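Local coordinates for protein phosphodiesterase (Trypanosoma brucei brucei, PDB 5H2Q) that belongs to the mainly helical phosphodiesterases of the HD clan and holds zinc and magnesium ions, with the ligand LLI bound in its pocket, at residues F31-F34 / Q35-E38; F64-S67 / D68-L72; Q98-Y101 / T102-R106. One frame throughout, in Å; residues are numbered along the deposited sequence.

Interaction 1 (F31-F34 / Q35-E38); sequences FDLF and QARE
Asp-32 caps the N-terminus of helix 33-38 by accepting from the backbone of Gln-35, with Gln-35 N 3.1 Å from Asp-32 OD1. The N-H arrives from above the carboxylate, 69° out of its plane. With CG anti to its backbone N (chi1 -171°), the carboxylate of Asp-32 leans forward over the first turn. A water reinforces the link, donating to Asp-32 OD2 at 3.0 Å and to Gln-35 OE1 at 3.1 Å, while Gln-35 NE2 is hydrogen-bonded to Ser-39 OG. This is a classical aspartate N-cap, continued by the backbone bonds from Ala-36, Arg-37 and Glu-38 to the carbonyls four residues earlier.

Phe-34 and Arg-37 run side by side and point the same way, ring and guanidinium planes 28° apart. A bend at chi3 of Arg-37 brings NH1 to 3.5 Å from Phe-34 CE1. The aliphatic part of Arg-37 lies against Leu-33, with Arg-37 CD 4.1 Å from Leu-33 CG; its guanidinium makes a cation-pi contact with Tyr-91. Ahead of the helix, Phe-31 reaches forward, its CZ 4.0 Å from Ala-36 CB. Glu-38 OE2 is hydrogen-bonded to Gln-255 NE2.

Phe-31, Leu-33 and Ala-36 pack on Ile-50 of helix 43-58, whereas Asp-32 and Phe-34 face helix 250-274, where the Phe-34 ring meets Trp-256. Phe-31 and Leu-33 also touch helix 90-105.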
ATOM      1  N   PHE A  31      13.612   7.712  -3.691  1.00 17.09           N
ATOM      2  CA  PHE A  31      12.635   8.630  -4.255  1.00 15.15           C
ATOM      3  C   PHE A  31      11.870   9.278  -3.113  1.00 17.80           C
ATOM      4  O   PHE A  31      11.459   8.583  -2.187  1.00 17.61           O
ATOM      5  CB  PHE A  31      11.664   7.900  -5.208  1.00 15.92           C
ATOM      6  CG  PHE A  31      10.557   8.823  -5.675  1.00 15.57           C
ATOM      7  CD1 PHE A  31      10.825   9.875  -6.551  1.00 18.58           C
ATOM      8  CD2 PHE A  31       9.250   8.649  -5.227  1.00 17.19           C
ATOM      9  CE1 PHE A  31       9.811  10.732  -6.968  1.00 19.33           C
ATOM     10  CE2 PHE A  31       8.235   9.525  -5.632  1.00 19.54           C
ATOM     11  CZ  PHE A  31       8.527  10.559  -6.494  1.00 17.72           C
ATOM     12  N   ASP A  32      11.736  10.597  -3.167  1.00 15.22           N
ATOM     13  CA  ASP A  32      11.098  11.399  -2.120  1.00 16.00           C
ATOM     14  C   ASP A  32       9.755  11.961  -2.608  1.00 18.35           C
ATOM     15  O   ASP A  32       9.700  12.997  -3.281  1.00 18.11           O
ATOM     16  CB  ASP A  32      12.049  12.527  -1.712  1.00 19.01           C
ATOM     17  CG  ASP A  32      11.613  13.303  -0.480  1.00 26.17           C
ATOM     18  OD1 ASP A  32      10.402  13.233  -0.121  1.00 20.53           O
ATOM     19  OD2 ASP A  32      12.459  14.021   0.089  1.00 30.20           O
ATOM     20  N   LEU A  33       8.657  11.264  -2.254  1.00 14.72           N
ATOM     21  CA  LEU A  33       7.321  11.692  -2.640  1.00 13.89           C
ATOM     22  C   LEU A  33       6.906  13.027  -1.987  1.00 18.41           C
ATOM     23  O   LEU A  33       6.186  13.822  -2.614  1.00 17.47           O
ATOM     24  CB  LEU A  33       6.292  10.564  -2.338  1.00 13.73           C
ATOM     25  CG  LEU A  33       4.836  10.825  -2.776  1.00 17.39           C
ATOM     26  CD1 LEU A  33       4.713  11.104  -4.294  1.00 15.73           C
ATOM     27  CD2 LEU A  33       3.967   9.623  -2.419  1.00 18.12           C
ATOM     28  N   PHE A  34       7.364  13.271  -0.744  1.00 16.92           N
ATOM     29  CA  PHE A  34       7.052  14.514  -0.024  1.00 16.76           C
ATOM     30  C   PHE A  34       7.604  15.716  -0.775  1.00 20.46           C
ATOM     31  O   PHE A  34       6.883  16.687  -0.971  1.00 19.68           O
ATOM     32  CB  PHE A  34       7.580  14.480   1.409  1.00 17.95           C
ATOM     33  CG  PHE A  34       6.764  13.563   2.295  1.00 17.84           C
ATOM     34  CD1 PHE A  34       5.480  13.925   2.708  1.00 19.72           C
ATOM     35  CD2 PHE A  34       7.244  12.317   2.650  1.00 17.42           C
ATOM     36  CE1 PHE A  34       4.711  13.065   3.491  1.00 20.07           C
ATOM     37  CE2 PHE A  34       6.484  11.462   3.474  1.00 19.85           C
ATOM     38  CZ  PHE A  34       5.215  11.832   3.859  1.00 18.64           C
ATOM     39  N   GLN A  35       8.843  15.602  -1.283  1.00 18.33           N
ATOM     40  CA  GLN A  35       9.454  16.675  -2.069  1.00 17.24           C
ATOM     41  C   GLN A  35       8.725  16.845  -3.424  1.00 19.96           C
ATOM     42  O   GLN A  35       8.460  17.974  -3.829  1.00 20.84           O
ATOM     43  CB  GLN A  35      10.956  16.437  -2.233  1.00 18.17           C
ATOM     44  CG  GLN A  35      11.695  17.664  -2.761  1.00 20.36           C
ATOM     45  CD  GLN A  35      11.557  18.863  -1.828  1.00 18.31           C
ATOM     46  OE1 GLN A  35      11.967  18.821  -0.670  1.00 22.41           O
ATOM     47  NE2 GLN A  35      10.954  19.939  -2.311  1.00 16.80           N
ATOM     48  N   ALA A  36       8.350  15.730  -4.092  1.00 17.05           N
ATOM     49  CA  ALA A  36       7.584  15.787  -5.349  1.00 16.24           C
ATOM     50  C   ALA A  36       6.235  16.530  -5.123  1.00 19.71           C
ATOM     51  O   ALA A  36       5.833  17.349  -5.946  1.00 19.75           O
ATOM     52  CB  ALA A  36       7.345  14.369  -5.892  1.00 16.57           C
ATOM     53  N   ARG A  37       5.564  16.276  -3.984  1.00 17.07           N
ATOM     54  CA  ARG A  37       4.308  16.966  -3.653  1.00 16.86           C
ATOM     55  C   ARG A  37       4.561  18.458  -3.359  1.00 21.45           C
ATOM     56  O   ARG A  37       3.777  19.321  -3.779  1.00 21.35           O
ATOM     57  CB  ARG A  37       3.671  16.319  -2.412  1.00 17.28           C
ATOM     58  CG  ARG A  37       3.144  14.899  -2.634  1.00 16.38           C
ATOM     59  CD  ARG A  37       3.018  14.181  -1.287  1.00 18.07           C
ATOM     60  NE  ARG A  37       1.982  14.788  -0.451  1.00 26.04           N
ATOM     61  CZ  ARG A  37       1.543  14.318   0.716  1.00 26.03           C
ATOM     62  NH1 ARG A  37       2.060  13.203   1.232  1.00 18.24           N
ATOM     63  NH2 ARG A  37       0.596  14.963   1.380  1.00 18.71           N
ATOM     64  N   GLU A  38       5.627  18.743  -2.597  1.00 18.35           N
ATOM     65  CA  GLU A  38       5.944  20.096  -2.136  1.00 18.22           C
ATOM     66  C   GLU A  38       6.479  21.004  -3.233  1.00 19.86           C
ATOM     67  O   GLU A  38       6.363  22.225  -3.101  1.00 20.41           O
ATOM     68  CB  GLU A  38       6.896  20.042  -0.926  1.00 19.75           C
ATOM     69  CG  GLU A  38       6.190  19.569   0.341  1.00 29.05           C
ATOM     70  CD  GLU A  38       7.018  18.866   1.404  1.00 61.16           C
ATOM     71  OE1 GLU A  38       8.249  19.092   1.469  1.00 50.79           O
ATOM     72  OE2 GLU A  38       6.416  18.104   2.198  1.00 57.03           O
TER
HETATM   73  O   HOH W   1      13.949  16.563   0.248  1.00 43.52           O

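Interaction 2 (F64-S67 / D68-L72); sequences FGCS and DEVLL
The carboxylate of Asp-68 is the flat side-chain group that touches across this turn: its OD1 stands 3.9 Å from Ser-67 C. The CG of Asp-68 lies beside its own backbone N (chi1 -52°), which keeps the group close to the preceding peptide at the very start of helix 68-80. The same carbonyl group of Ser-67 presents its oxygen to the first turn, where it accepts from Leu-71 N at 3.0 Å in a nearly straight bond (N-H...O 167°).

Ser-67 is the N-cap residue. Its OG sits between its own backbone N and carbonyl carbon (chi1 75°), and from there it accepts from Val-70 N at 3.1 Å. OG takes the N-H of Val-70, which has no helical carbonyl four residues back, while the carbonyl oxygen takes the first regular i to i+4 bond, from Leu-71. Val-70 closes over the cap: its CG2 comes within 3.4 Å of Ser-67 OG, while its other branch, CG1, turns to Cys-66 and meets SG at 4.1 Å.

Just ahead of the cap, with SG anti to its backbone N, Cys-66 brings the sulfur to 3.9 Å from Leu-71 CB. An apolar residue before the N-cap touching one on the fourth residue of the helix is the pairing of a hydrophobic staple. Gly-65, with positive phi, is the C-prime residue of the Schellman motif that ends helix 60-63, so one helix stops and the next starts within a few residues.

Around the junction, Asp-68 and Leu-71 lie on Leu-56 of helix 43-58, and Leu-71 also reaches Ile-123 of helix 115-127. Cys-66 packs on Val-179 from a loop. Phe-64 touches Glu-115 and Leu-116 at the start of helix 115-127, and Leu-72 faces helix 10-17.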
ATOM      1  N   PHE A  64       0.335  -6.581 -21.224  1.00 14.56           N
ATOM      2  CA  PHE A  64      -0.921  -7.227 -20.864  1.00 14.73           C
ATOM      3  C   PHE A  64      -2.141  -6.579 -21.523  1.00 18.67           C
ATOM      4  O   PHE A  64      -3.263  -6.863 -21.126  1.00 19.11           O
ATOM      5  CB  PHE A  64      -1.078  -7.367 -19.335  1.00 15.47           C
ATOM      6  CG  PHE A  64       0.055  -8.229 -18.820  1.00 16.39           C
ATOM      7  CD1 PHE A  64       0.144  -9.578 -19.176  1.00 19.04           C
ATOM      8  CD2 PHE A  64       1.092  -7.673 -18.075  1.00 16.64           C
ATOM      9  CE1 PHE A  64       1.235 -10.357 -18.763  1.00 19.28           C
ATOM     10  CE2 PHE A  64       2.187  -8.454 -17.672  1.00 19.34           C
ATOM     11  CZ  PHE A  64       2.261  -9.783 -18.046  1.00 18.24           C
ATOM     12  N   GLY A  65      -1.899  -5.840 -22.601  1.00 16.35           N
ATOM     13  CA  GLY A  65      -2.970  -5.266 -23.416  1.00 16.99           C
ATOM     14  C   GLY A  65      -3.753  -4.167 -22.746  1.00 19.16           C
ATOM     15  O   GLY A  65      -4.912  -3.913 -23.105  1.00 17.40           O
ATOM     16  N   CYS A  66      -3.130  -3.521 -21.746  1.00 15.52           N
ATOM     17  CA  CYS A  66      -3.716  -2.377 -21.061  1.00 15.66           C
ATOM     18  C   CYS A  66      -3.203  -1.134 -21.767  1.00 19.34           C
ATOM     19  O   CYS A  66      -2.009  -0.815 -21.674  1.00 18.55           O
ATOM     20  CB  CYS A  66      -3.337  -2.367 -19.580  1.00 15.60           C
ATOM     21  SG  CYS A  66      -3.957  -0.916 -18.694  1.00 18.04           S
ATOM     22  N   SER A  67      -4.095  -0.444 -22.505  1.00 15.85           N
ATOM     23  CA  SER A  67      -3.745   0.763 -23.241  1.00 15.69           C
ATOM     24  C   SER A  67      -3.358   1.882 -22.281  1.00 18.72           C
ATOM     25  O   SER A  67      -3.734   1.845 -21.089  1.00 17.62           O
ATOM     26  CB  SER A  67      -4.914   1.217 -24.115  1.00 19.16           C
ATOM     27  OG  SER A  67      -5.929   1.829 -23.333  1.00 23.30           O
ATOM     28  N   ASP A  68      -2.620   2.889 -22.784  1.00 16.11           N
ATOM     29  CA  ASP A  68      -2.271   4.042 -21.946  1.00 14.57           C
ATOM     30  C   ASP A  68      -3.515   4.747 -21.432  1.00 17.07           C
ATOM     31  O   ASP A  68      -3.567   5.105 -20.258  1.00 15.68           O
ATOM     32  CB  ASP A  68      -1.433   5.083 -22.710  1.00 16.42           C
ATOM     33  CG  ASP A  68      -0.201   4.563 -23.419  1.00 27.87           C
ATOM     34  OD1 ASP A  68       0.119   3.357 -23.260  1.00 26.35           O
ATOM     35  OD2 ASP A  68       0.453   5.364 -24.124  1.00 32.99           O
ATOM     36  N   GLU A  69      -4.543   4.913 -22.289  1.00 15.50           N
ATOM     37  CA  GLU A  69      -5.759   5.602 -21.851  1.00 14.43           C
ATOM     38  C   GLU A  69      -6.490   4.848 -20.748  1.00 16.46           C
ATOM     39  O   GLU A  69      -7.026   5.495 -19.836  1.00 17.28           O
ATOM     40  CB  GLU A  69      -6.699   5.898 -23.044  1.00 16.99           C
ATOM     41  CG  GLU A  69      -6.144   7.000 -23.939  1.00 28.07           C
ATOM     42  CD  GLU A  69      -6.994   7.403 -25.135  1.00 44.60           C
ATOM     43  OE1 GLU A  69      -6.439   7.508 -26.252  1.00 40.80           O
ATOM     44  OE2 GLU A  69      -8.200   7.671 -24.942  1.00 36.98           O
ATOM     45  N   VAL A  70      -6.501   3.500 -20.814  1.00 13.97           N
ATOM     46  CA  VAL A  70      -7.196   2.682 -19.797  1.00 13.33           C
ATOM     47  C   VAL A  70      -6.421   2.811 -18.476  1.00 16.42           C
ATOM     48  O   VAL A  70      -7.025   3.031 -17.427  1.00 15.66           O
ATOM     49  CB  VAL A  70      -7.430   1.212 -20.237  1.00 17.81           C
ATOM     50  CG1 VAL A  70      -7.824   0.331 -19.051  1.00 16.36           C
ATOM     51  CG2 VAL A  70      -8.532   1.152 -21.311  1.00 18.45           C
ATOM     52  N   LEU A  71      -5.097   2.740 -18.549  1.00 13.49           N
ATOM     53  CA  LEU A  71      -4.267   2.875 -17.343  1.00 13.11           C
ATOM     54  C   LEU A  71      -4.515   4.251 -16.699  1.00 15.43           C
ATOM     55  O   LEU A  71      -4.733   4.335 -15.487  1.00 13.33           O
ATOM     56  CB  LEU A  71      -2.785   2.664 -17.683  1.00 13.49           C
ATOM     57  CG  LEU A  71      -1.803   2.883 -16.505  1.00 17.03           C
ATOM     58  CD1 LEU A  71      -1.966   1.806 -15.428  1.00 17.93           C
ATOM     59  CD2 LEU A  71      -0.344   2.939 -17.011  1.00 19.78           C
ATOM     60  N   LEU A  72      -4.557   5.313 -17.517  1.00 13.27           N
ATOM     61  CA  LEU A  72      -4.802   6.637 -16.958  1.00 14.17           C
ATOM     62  C   LEU A  72      -6.194   6.749 -16.364  1.00 16.05           C
ATOM     63  O   LEU A  72      -6.318   7.233 -15.252  1.00 15.06           O
ATOM     64  CB  LEU A  72      -4.512   7.764 -17.963  1.00 14.18           C
ATOM     65  CG  LEU A  72      -4.573   9.186 -17.332  1.00 17.76           C
ATOM     66  CD1 LEU A  72      -3.574   9.359 -16.161  1.00 17.45           C
ATOM     67  CD2 LEU A  72      -4.371  10.244 -18.369  1.00 21.65           C
TER

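Interaction 3 (Q98-Y101 / T102-R106); sequences QTIY and TFLYR
Thr-99 O is gripped by two donors of the next turn, Thr-102 OG1 at 2.6 Å and Phe-103 N at 3.0 Å. The hydroxyl donates in the carbonyl plane, onto a lone pair, with a C=O...O angle of 135°. Placing OG1 of Thr-102 between its backbone N and carbonyl carbon (chi1 72°) folds it back onto the helix, so this buried hydroxyl is satisfied by a main-chain oxygen. The Phe-103 ring presents a face to the same oxygen, which lies 3.6 Å above the ring plane and offset toward the rim, and Thr-99 CG2 presses on Phe-103 CZ at 3.4 Å. The methyl of Thr-102 meets Gln-98 NE2 at 3.5 Å, an amide nitrogen that itself bonds to Val-26 O and Asp-28 O.

On another side of the helix the two tyrosines meet crosswise. Tyr-105 CD2 sits over the centre of the Tyr-101 ring, 3.5 Å above its plane. The ring planes are 48° apart, an oblique pairing along one helical turn. Ile-100 and Leu-104 run side by side, Ile-100 CG2 touching Leu-104 CD1 at 4.1 Å.

These residues form the last turns of helix 90-105, and most of those in contact are buried. Ile-100, Phe-103 and Leu-104 pack on helix 227-242. Helix 115-127 receives Ile-100, Tyr-101, Leu-104 and Tyr-105, and Tyr-101 also touches Leu-54 and Ser-58 of helix 43-58.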
ATOM      1  N   GLN A  98       5.003   2.730  -5.681  1.00  9.54           N
ATOM      2  CA  GLN A  98       6.414   3.048  -5.965  1.00 10.47           C
ATOM      3  C   GLN A  98       7.363   2.157  -5.144  1.00 12.32           C
ATOM      4  O   GLN A  98       8.365   1.651  -5.674  1.00 12.44           O
ATOM      5  CB  GLN A  98       6.674   4.536  -5.719  1.00 11.63           C
ATOM      6  CG  GLN A  98       8.022   5.001  -6.301  1.00 11.04           C
ATOM      7  CD  GLN A  98       9.213   4.756  -5.377  1.00 19.07           C
ATOM      8  OE1 GLN A  98       9.085   4.645  -4.153  1.00 15.65           O
ATOM      9  NE2 GLN A  98      10.406   4.644  -5.956  1.00 16.84           N
ATOM     10  N   THR A  99       7.055   1.977  -3.857  1.00 10.77           N
ATOM     11  CA  THR A  99       7.886   1.157  -2.967  1.00 10.77           C
ATOM     12  C   THR A  99       7.924  -0.286  -3.418  1.00 14.80           C
ATOM     13  O   THR A  99       9.008  -0.857  -3.548  1.00 15.43           O
ATOM     14  CB  THR A  99       7.411   1.284  -1.507  1.00 13.07           C
ATOM     15  OG1 THR A  99       7.412   2.663  -1.173  1.00 15.88           O
ATOM     16  CG2 THR A  99       8.331   0.547  -0.545  1.00 15.35           C
ATOM     17  N   ILE A 100       6.757  -0.878  -3.712  1.00 10.60           N
ATOM     18  CA  ILE A 100       6.699  -2.262  -4.177  1.00 10.67           C
ATOM     19  C   ILE A 100       7.512  -2.380  -5.480  1.00 14.25           C
ATOM     20  O   ILE A 100       8.265  -3.333  -5.647  1.00 12.88           O
ATOM     21  CB  ILE A 100       5.259  -2.775  -4.304  1.00 11.90           C
ATOM     22  CG1 ILE A 100       4.639  -2.960  -2.876  1.00 12.23           C
ATOM     23  CG2 ILE A 100       5.207  -4.098  -5.062  1.00 14.21           C
ATOM     24  CD1 ILE A 100       3.189  -3.225  -2.920  1.00 17.30           C
ATOM     25  N   TYR A 101       7.399  -1.386  -6.370  1.00 11.67           N
ATOM     26  CA  TYR A 101       8.193  -1.395  -7.596  1.00 11.00           C
ATOM     27  C   TYR A 101       9.704  -1.565  -7.236  1.00 13.38           C
ATOM     28  O   TYR A 101      10.392  -2.390  -7.848  1.00 13.51           O
ATOM     29  CB  TYR A 101       8.001  -0.089  -8.373  1.00 11.33           C
ATOM     30  CG  TYR A 101       8.703  -0.138  -9.712  1.00 11.71           C
ATOM     31  CD1 TYR A 101      10.058   0.166  -9.824  1.00 12.43           C
ATOM     32  CD2 TYR A 101       8.015  -0.506 -10.863  1.00 13.52           C
ATOM     33  CE1 TYR A 101      10.719   0.077 -11.050  1.00 12.85           C
ATOM     34  CE2 TYR A 101       8.665  -0.610 -12.092  1.00 15.28           C
ATOM     35  CZ  TYR A 101      10.011  -0.301 -12.184  1.00 17.78           C
ATOM     36  OH  TYR A 101      10.633  -0.342 -13.412  1.00 21.90           O
ATOM     37  N   THR A 102      10.188  -0.834  -6.218  1.00 12.71           N
ATOM     38  CA  THR A 102      11.592  -0.983  -5.810  1.00 11.91           C
ATOM     39  C   THR A 102      11.882  -2.357  -5.269  1.00 15.75           C
ATOM     40  O   THR A 102      12.991  -2.852  -5.502  1.00 15.46           O
ATOM     41  CB  THR A 102      12.073   0.098  -4.843  1.00 16.13           C
ATOM     42  OG1 THR A 102      11.476  -0.112  -3.567  1.00 14.24           O
ATOM     43  CG2 THR A 102      11.820   1.538  -5.351  1.00 15.19           C
ATOM     44  N   PHE A 103      10.938  -2.959  -4.511  1.00 13.08           N
ATOM     45  CA  PHE A 103      11.171  -4.317  -3.982  1.00 12.75           C
ATOM     46  C   PHE A 103      11.291  -5.287  -5.119  1.00 16.93           C
ATOM     47  O   PHE A 103      12.164  -6.130  -5.106  1.00 14.75           O
ATOM     48  CB  PHE A 103      10.060  -4.762  -3.035  1.00 13.86           C
ATOM     49  CG  PHE A 103       9.896  -3.940  -1.776  1.00 14.87           C
ATOM     50  CD1 PHE A 103      10.933  -3.128  -1.308  1.00 17.44           C
ATOM     51  CD2 PHE A 103       8.710  -3.986  -1.050  1.00 15.62           C
ATOM     52  CE1 PHE A 103      10.786  -2.385  -0.122  1.00 19.64           C
ATOM     53  CE2 PHE A 103       8.570  -3.245   0.132  1.00 19.07           C
ATOM     54  CZ  PHE A 103       9.598  -2.441   0.576  1.00 16.63           C
ATOM     55  N   LEU A 104      10.430  -5.144  -6.143  1.00 13.68           N
ATOM     56  CA  LEU A 104      10.488  -6.032  -7.294  1.00 12.33           C
ATOM     57  C   LEU A 104      11.736  -5.860  -8.127  1.00 15.24           C
ATOM     58  O   LEU A 104      12.363  -6.870  -8.442  1.00 15.81           O
ATOM     59  CB  LEU A 104       9.240  -5.813  -8.201  1.00 12.19           C
ATOM     60  CG  LEU A 104       7.891  -6.218  -7.616  1.00 14.39           C
ATOM     61  CD1 LEU A 104       6.729  -5.736  -8.508  1.00 14.94           C
ATOM     62  CD2 LEU A 104       7.818  -7.730  -7.415  1.00 16.46           C
ATOM     63  N   TYR A 105      12.097  -4.614  -8.497  1.00 10.46           N
ATOM     64  CA  TYR A 105      13.147  -4.378  -9.513  1.00 12.71           C
ATOM     65  C   TYR A 105      14.489  -3.837  -9.017  1.00 20.28           C
ATOM     66  O   TYR A 105      15.432  -3.735  -9.816  1.00 22.02           O
ATOM     67  CB  TYR A 105      12.579  -3.498 -10.628  1.00 13.93           C
ATOM     68  CG  TYR A 105      11.382  -4.168 -11.283  1.00 11.31           C
ATOM     69  CD1 TYR A 105      11.529  -5.338 -12.031  1.00 13.39           C
ATOM     70  CD2 TYR A 105      10.092  -3.711 -11.047  1.00 11.50           C
ATOM     71  CE1 TYR A 105      10.425  -5.998 -12.572  1.00 13.69           C
ATOM     72  CE2 TYR A 105       8.978  -4.359 -11.588  1.00 11.77           C
ATOM     73  CZ  TYR A 105       9.151  -5.499 -12.358  1.00 14.56           C
ATOM     74  OH  TYR A 105       8.062  -6.127 -12.904  1.00 14.90           O
ATOM     75  N   ARG A 106      14.596  -3.509  -7.720  1.00 17.28           N
ATOM     76  CA  ARG A 106      15.857  -3.109  -7.106  1.00 17.44           C
ATOM     77  C   ARG A 106      16.198  -4.230  -6.109  1.00 21.21           C
ATOM     78  O   ARG A 106      17.369  -4.544  -5.936  1.00 21.41           O
ATOM     79  CB  ARG A 106      15.775  -1.742  -6.403  1.00 19.26           C
ATOM     80  CG  ARG A 106      15.346  -0.579  -7.297  1.00 28.05           C
ATOM     81  CD  ARG A 106      16.443  -0.169  -8.247  1.00 28.81           C
ATOM     82  NE  ARG A 106      16.154   1.115  -8.880  1.00 31.75           N
ATOM     83  CZ  ARG A 106      17.031   1.799  -9.600  1.00 47.44           C
ATOM     84  NH1 ARG A 106      18.263   1.335  -9.776  1.00 32.07           N
ATOM     85  NH2 ARG A 106      16.685   2.959 -10.150  1.00 32.19           N
TER

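Interactions 1 and 3 meet directly: Phe-31 CB packs against Gln-98 NE2 at 3.6 Å, although their centres are 17 Å apart. Both lie near, but not in, the metal and ligand sites. The side chain of Phe-34 lies about 9 Å from the bound LLI and that of Leu-33 about 12 Å from the zinc ion, while Ile-100 is about 9 Å from the zinc ion; helix 90-105 itself carries the zinc ligand His-92. Interaction 2 stands apart, its nearest atoms about 15 Å from interaction 1 and about 8 Å from interaction 3. Helix 43-58 is a common neighbour, contacted by side chains from all three.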